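Cysteine synthase 3 (Entamoeba histolytica, PDB 6KR5) catalyses, as a pyridoxal-phosphate-dependent O-acetylserine sulfhydrylase, the synthesis of cysteine from O-acetylserine and sulfide. Local coordinates at residues T89-C94 / V114-I119; K212-E217 / L289-K294. All blocks are in the same frame, centred on the assembly; numbering follows the deposited sequence.

Contact 1 of 2, residues T89-C94 / V114-I119; sequences TGIGLC and VERQMI
The one flat group here, the guanidinium of Arg116, has the CD1 methyl of Ile91 beside it on a slanting approach that is neither face-on nor edge-on. Ile91 CD1 lies 4.0 Å from Arg116 NE, but it touches the aliphatic part of the same side chain as well, with 3.9 Å from Ile91 CD1 to Arg116 CG. The two side chains cross at about a right angle, so a single methyl rests across an arginine stem that runs extended from CG to NE. The polar atoms of Arg116 bond outside the two segments, NH1 to Ser113 OG and NE weakly to Asn88 OD1.

Ile119, one helical turn on from Arg116, adds the second half of the apolar patch. Its CD1 comes within 4.1 Å of Ile91 CD1, while its CG2 branch meets Ile91 CG1. Ile91 directs CG1 opposite its own carbonyl carbon (chi1 -63°), and with chi2 extended the CD1 methyl reaches both partners. No hydrogen bond joins the segments.

Helices 88-100 and 114-122 meet here side by side, as the connecting helices of two consecutive beta-alpha-beta units that share strand 104-109, which Cys94 and Gln117 both touch. The side chain of Arg116 is about 6 Å from the bound pyridoxal phosphate; farther along, Ile119 packs on Met276 of the second subunit.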
loop_
_atom_site.group_PDB
_atom_site.type_symbol
_atom_site.label_atom_id
_atom_site.label_comp_id
_atom_site.label_asym_id
_atom_site.label_seq_id
_atom_site.Cartn_x
_atom_site.Cartn_y
_atom_site.Cartn_z
ATOM N N THR B 89 11.657 6.779 6.604
ATOM C CA THR B 89 12.050 8.136 6.234
ATOM C C THR B 89 12.813 8.146 4.922
ATOM O O THR B 89 12.604 9.028 4.077
ATOM C CB THR B 89 12.883 8.742 7.352
ATOM O OG1 THR B 89 12.041 8.889 8.498
ATOM C CG2 THR B 89 13.449 10.112 6.951
ATOM N N GLY B 90 13.688 7.162 4.728
ATOM C CA GLY B 90 14.415 7.082 3.477
ATOM C C GLY B 90 13.490 6.912 2.292
ATOM O O GLY B 90 13.689 7.531 1.244
ATOM N N ILE B 91 12.455 6.079 2.448
ATOM C CA ILE B 91 11.497 5.879 1.359
ATOM C C ILE B 91 10.759 7.175 1.046
ATOM O O ILE B 91 10.603 7.556 -0.118
ATOM C CB ILE B 91 10.513 4.753 1.711
ATOM C CG1 ILE B 91 11.263 3.430 1.866
ATOM C CG2 ILE B 91 9.427 4.677 0.659
ATOM C CD1 ILE B 91 10.372 2.313 2.416
ATOM N N GLY B 92 10.296 7.875 2.082
ATOM C CA GLY B 92 9.568 9.110 1.847
ATOM C C GLY B 92 10.427 10.188 1.214
ATOM O O GLY B 92 9.960 10.946 0.360
ATOM N N LEU B 93 11.701 10.257 1.599
ATOM C CA LEU B 93 12.591 11.228 0.973
ATOM C C LEU B 93 12.875 10.851 -0.473
ATOM O O LEU B 93 12.955 11.723 -1.346
ATOM C CB LEU B 93 13.891 11.324 1.761
ATOM C CG LEU B 93 13.839 12.029 3.112
ATOM C CD1 LEU B 93 15.131 11.739 3.855
ATOM C CD2 LEU B 93 13.646 13.536 2.936
ATOM N N CYS B 94 13.031 9.552 -0.740
ATOM C CA CYS B 94 13.355 9.113 -2.093
ATOM C C CYS B 94 12.186 9.340 -3.039
ATOM O O CYS B 94 12.384 9.740 -4.194
ATOM C CB CYS B 94 13.773 7.646 -2.082
ATOM S SG CYS B 94 15.424 7.396 -1.405
ATOM N N VAL B 114 17.483 -4.711 3.702
ATOM C CA VAL B 114 17.850 -4.870 2.299
ATOM C C VAL B 114 16.650 -4.652 1.386
ATOM O O VAL B 114 16.808 -4.203 0.246
ATOM C CB VAL B 114 18.501 -6.248 2.069
ATOM C CG1 VAL B 114 19.868 -6.285 2.732
ATOM C CG2 VAL B 114 17.615 -7.349 2.613
ATOM N N GLU B 115 15.436 -4.937 1.866
ATOM C CA GLU B 115 14.253 -4.651 1.057
ATOM C C GLU B 115 14.050 -3.151 0.898
ATOM O O GLU B 115 13.747 -2.673 -0.203
ATOM C CB GLU B 115 13.013 -5.299 1.674
ATOM C CG GLU B 115 13.115 -6.802 1.806
ATOM C CD GLU B 115 11.911 -7.403 2.506
ATOM O OE1 GLU B 115 11.539 -6.897 3.587
ATOM O OE2 GLU B 115 11.342 -8.380 1.973
ATOM N N ARG B 116 14.234 -2.387 1.981
ATOM C CA ARG B 116 14.111 -0.938 1.870
ATOM C C ARG B 116 15.226 -0.361 1.015
ATOM O O ARG B 116 15.008 0.617 0.292
ATOM C CB ARG B 116 14.110 -0.285 3.253
ATOM C CG ARG B 116 12.769 -0.334 3.947
ATOM C CD ARG B 116 12.774 0.628 5.118
ATOM N NE ARG B 116 11.535 0.606 5.886
ATOM C CZ ARG B 116 11.254 -0.304 6.814
ATOM N NH1 ARG B 116 12.121 -1.277 7.081
ATOM N NH2 ARG B 116 10.107 -0.247 7.472
ATOM N N GLN B 117 16.427 -0.951 1.094
ATOM C CA GLN B 117 17.503 -0.605 0.165
ATOM C C GLN B 117 17.040 -0.717 -1.269
ATOM O O GLN B 117 17.304 0.159 -2.097
ATOM C CB GLN B 117 18.708 -1.520 0.359
ATOM C CG GLN B 117 19.554 -1.194 1.530
ATOM C CD GLN B 117 20.811 -2.026 1.580
ATOM O OE1 GLN B 117 21.479 -2.229 0.564
ATOM N NE2 GLN B 117 21.143 -2.523 2.772
ATOM N N MET B 118 16.378 -1.832 -1.590
ATOM C CA MET B 118 15.921 -2.053 -2.953
ATOM C C MET B 118 14.862 -1.029 -3.342
ATOM O O MET B 118 14.875 -0.516 -4.466
ATOM C CB MET B 118 15.397 -3.482 -3.076
ATOM C CG MET B 118 14.862 -3.858 -4.431
ATOM S SD MET B 118 14.423 -5.616 -4.414
ATOM C CE MET B 118 16.013 -6.367 -4.096
ATOM N N ILE B 119 13.944 -0.711 -2.427
ATOM C CA ILE B 119 12.932 0.304 -2.728
ATOM C C ILE B 119 13.601 1.644 -3.000
ATOM O O ILE B 119 13.302 2.320 -3.991
ATOM C CB ILE B 119 11.912 0.425 -1.583
ATOM C CG1 ILE B 119 11.044 -0.825 -1.452
ATOM C CG2 ILE B 119 11.016 1.651 -1.787
ATOM C CD1 ILE B 119 10.207 -0.792 -0.189
#

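Contact 2 of 2, residues K212-E217 / L289-K294; sequences KVVAVE and LKEAGK
Lys212 reaches from its strand to the carboxylate of Glu291, and the two side chains approach from opposite directions. Lys212 NZ gives a salt-bridge hydrogen bond to Glu291 OE2, which accepts it through its syn lone pair; the pairing is clear, but the exact 2.5 Å from Lys212 NZ to Glu291 OE2 is doubtful. The methylene behind the charge also lies close, with Lys212 CE 3.3 Å from Glu291 OE2. The other oxygen, Glu291 OE1, takes a second salt bridge from Lys294 NZ at 3.1 Å, and this donor stands above the carboxylate plane, 45° out of it. From the strand side, Val214 CG2 approaches Glu291 OE1 and CD, at 4.1 Å from each.

Torsions place these groups: Lys212 is extended all the way to NZ, whereas Glu291 turns at chi2 (74°), swinging its carboxylate over to meet the lysine. The two ammonium groups come close, 4.2 Å from Lys212 NZ to Lys294 NZ, but Glu253 lies against both, salt-bridged to Lys212 through OE1 and to Lys294 through OE2. Two lysines and two glutamates thus form a network, whose alternating charges probably offset the closeness of like ones.

Strand 212-218 runs between strands 186-190 and 253-257 in the larger sheet. Lys212 and Val214 meet the C-terminal part of helix 279-292 on one face, where Glu291 also packs on Ile186; Val213 and Ala215 point the other way, onto helix 195-207.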
loop_
_atom_site.group_PDB
_atom_site.type_symbol
_atom_site.label_atom_id
_atom_site.label_comp_id
_atom_site.label_asym_id
_atom_site.label_seq_id
_atom_site.Cartn_x
_atom_site.Cartn_y
_atom_site.Cartn_z
ATOM N N LYS B 212 -6.842 14.868 24.534
ATOM C CA LYS B 212 -5.764 14.208 25.257
ATOM C C LYS B 212 -4.780 13.611 24.258
ATOM O O LYS B 212 -5.188 12.943 23.306
ATOM C CB LYS B 212 -6.332 13.116 26.165
ATOM C CG LYS B 212 -5.298 12.404 27.013
ATOM C CD LYS B 212 -5.935 11.296 27.848
ATOM C CE LYS B 212 -4.918 10.661 28.787
ATOM N NZ LYS B 212 -5.540 9.545 29.569
ATOM N N VAL B 213 -3.492 13.859 24.473
ATOM C CA VAL B 213 -2.429 13.377 23.595
ATOM C C VAL B 213 -1.696 12.245 24.302
ATOM O O VAL B 213 -1.115 12.449 25.375
ATOM C CB VAL B 213 -1.473 14.512 23.217
ATOM C CG1 VAL B 213 -0.283 13.959 22.437
ATOM C CG2 VAL B 213 -2.226 15.557 22.402
ATOM N N VAL B 214 -1.702 11.057 23.698
ATOM C CA VAL B 214 -1.072 9.877 24.281
ATOM C C VAL B 214 0.113 9.477 23.408
ATOM O O VAL B 214 -0.065 9.119 22.238
ATOM C CB VAL B 214 -2.071 8.718 24.410
ATOM C CG1 VAL B 214 -1.383 7.471 24.954
ATOM C CG2 VAL B 214 -3.250 9.123 25.306
ATOM N N ALA B 215 1.317 9.515 23.976
ATOM C CA ALA B 215 2.518 9.053 23.291
ATOM C C ALA B 215 2.811 7.612 23.694
ATOM O O ALA B 215 2.645 7.246 24.860
ATOM C CB ALA B 215 3.714 9.946 23.636
ATOM N N VAL B 216 3.268 6.802 22.735
ATOM C CA VAL B 216 3.527 5.382 22.947
ATOM C C VAL B 216 4.990 5.086 22.651
ATOM O O VAL B 216 5.540 5.561 21.651
ATOM C CB VAL B 216 2.606 4.521 22.058
ATOM C CG1 VAL B 216 2.837 3.018 22.271
ATOM C CG2 VAL B 216 1.155 4.900 22.300
ATOM N N GLU B 217 5.623 4.309 23.521
ATOM C CA GLU B 217 7.020 3.949 23.330
ATOM C C GLU B 217 7.228 2.510 23.797
ATOM O O GLU B 217 6.405 1.974 24.540
ATOM C CB GLU B 217 7.955 4.915 24.076
ATOM C CG GLU B 217 7.766 4.974 25.582
ATOM C CD GLU B 217 8.780 5.899 26.262
ATOM O OE1 GLU B 217 9.687 6.424 25.577
ATOM O OE2 GLU B 217 8.668 6.086 27.489
ATOM N N LEU B 289 -6.416 0.661 22.975
ATOM C CA LEU B 289 -7.418 -0.217 23.569
ATOM C C LEU B 289 -7.367 -0.155 25.089
ATOM O O LEU B 289 -8.409 -0.214 25.755
ATOM C CB LEU B 289 -7.230 -1.658 23.080
ATOM C CG LEU B 289 -7.500 -1.941 21.593
ATOM C CD1 LEU B 289 -7.314 -3.423 21.276
ATOM C CD2 LEU B 289 -8.893 -1.476 21.167
ATOM N N LYS B 290 -6.168 -0.054 25.660
ATOM C CA LYS B 290 -6.063 0.174 27.101
ATOM C C LYS B 290 -6.689 1.505 27.476
ATOM O O LYS B 290 -7.394 1.609 28.490
ATOM C CB LYS B 290 -4.602 0.115 27.540
ATOM C CG LYS B 290 -3.991 -1.250 27.346
ATOM C CD LYS B 290 -2.593 -1.323 27.918
ATOM C CE LYS B 290 -2.086 -2.748 27.849
ATOM N NZ LYS B 290 -0.695 -2.900 28.350
ATOM N N GLU B 291 -6.448 2.535 26.667
ATOM C CA GLU B 291 -7.087 3.823 26.903
ATOM C C GLU B 291 -8.606 3.693 26.873
ATOM O O GLU B 291 -9.307 4.263 27.720
ATOM C CB GLU B 291 -6.600 4.823 25.855
ATOM C CG GLU B 291 -6.893 6.260 26.194
ATOM C CD GLU B 291 -5.993 6.796 27.289
ATOM O OE1 GLU B 291 -4.925 6.195 27.567
ATOM O OE2 GLU B 291 -6.366 7.826 27.879
ATOM N N ALA B 292 -9.131 2.916 25.922
ATOM C CA ALA B 292 -10.566 2.713 25.773
ATOM C C ALA B 292 -11.175 1.928 26.927
ATOM O O ALA B 292 -12.406 1.887 27.046
ATOM C CB ALA B 292 -10.849 1.994 24.447
ATOM N N GLY B 293 -10.358 1.298 27.761
ATOM C CA GLY B 293 -10.841 0.576 28.917
ATOM C C GLY B 293 -10.930 1.376 30.196
ATOM O O GLY B 293 -11.423 0.853 31.201
ATOM N N LYS B 294 -10.474 2.625 30.198
ATOM C CA LYS B 294 -10.493 3.441 31.406
ATOM C C LYS B 294 -11.875 4.036 31.614
ATOM O O LYS B 294 -12.543 4.437 30.659
ATOM C CB LYS B 294 -9.448 4.549 31.316
ATOM C CG LYS B 294 -8.033 4.016 31.131
ATOM C CD LYS B 294 -7.011 5.130 31.029
ATOM C CE LYS B 294 -5.613 4.557 30.903
ATOM N NZ LYS B 294 -4.604 5.607 30.636
#

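Both segments of contact 1 precede those of contact 2 in the sequence, and the chain's centre lies between the two sites, which are about 30 Å apart between centres and about 15 Å at their nearest atoms. They belong to different sheets: the 89-94 / 114-119 pair packs beside the four-stranded parallel sheet, the 212-217 / 289-294 pair on the six-stranded mixed one. This division matches the two-domain build of fold-type II pyridoxal-phosphate enzymes, in which the cofactor lies in the cleft between domains. Contact 1 is the nearer to that cofactor and reaches the dimer partner; contact 2 joins helix to strand well away from it, with no other chain touching its segments.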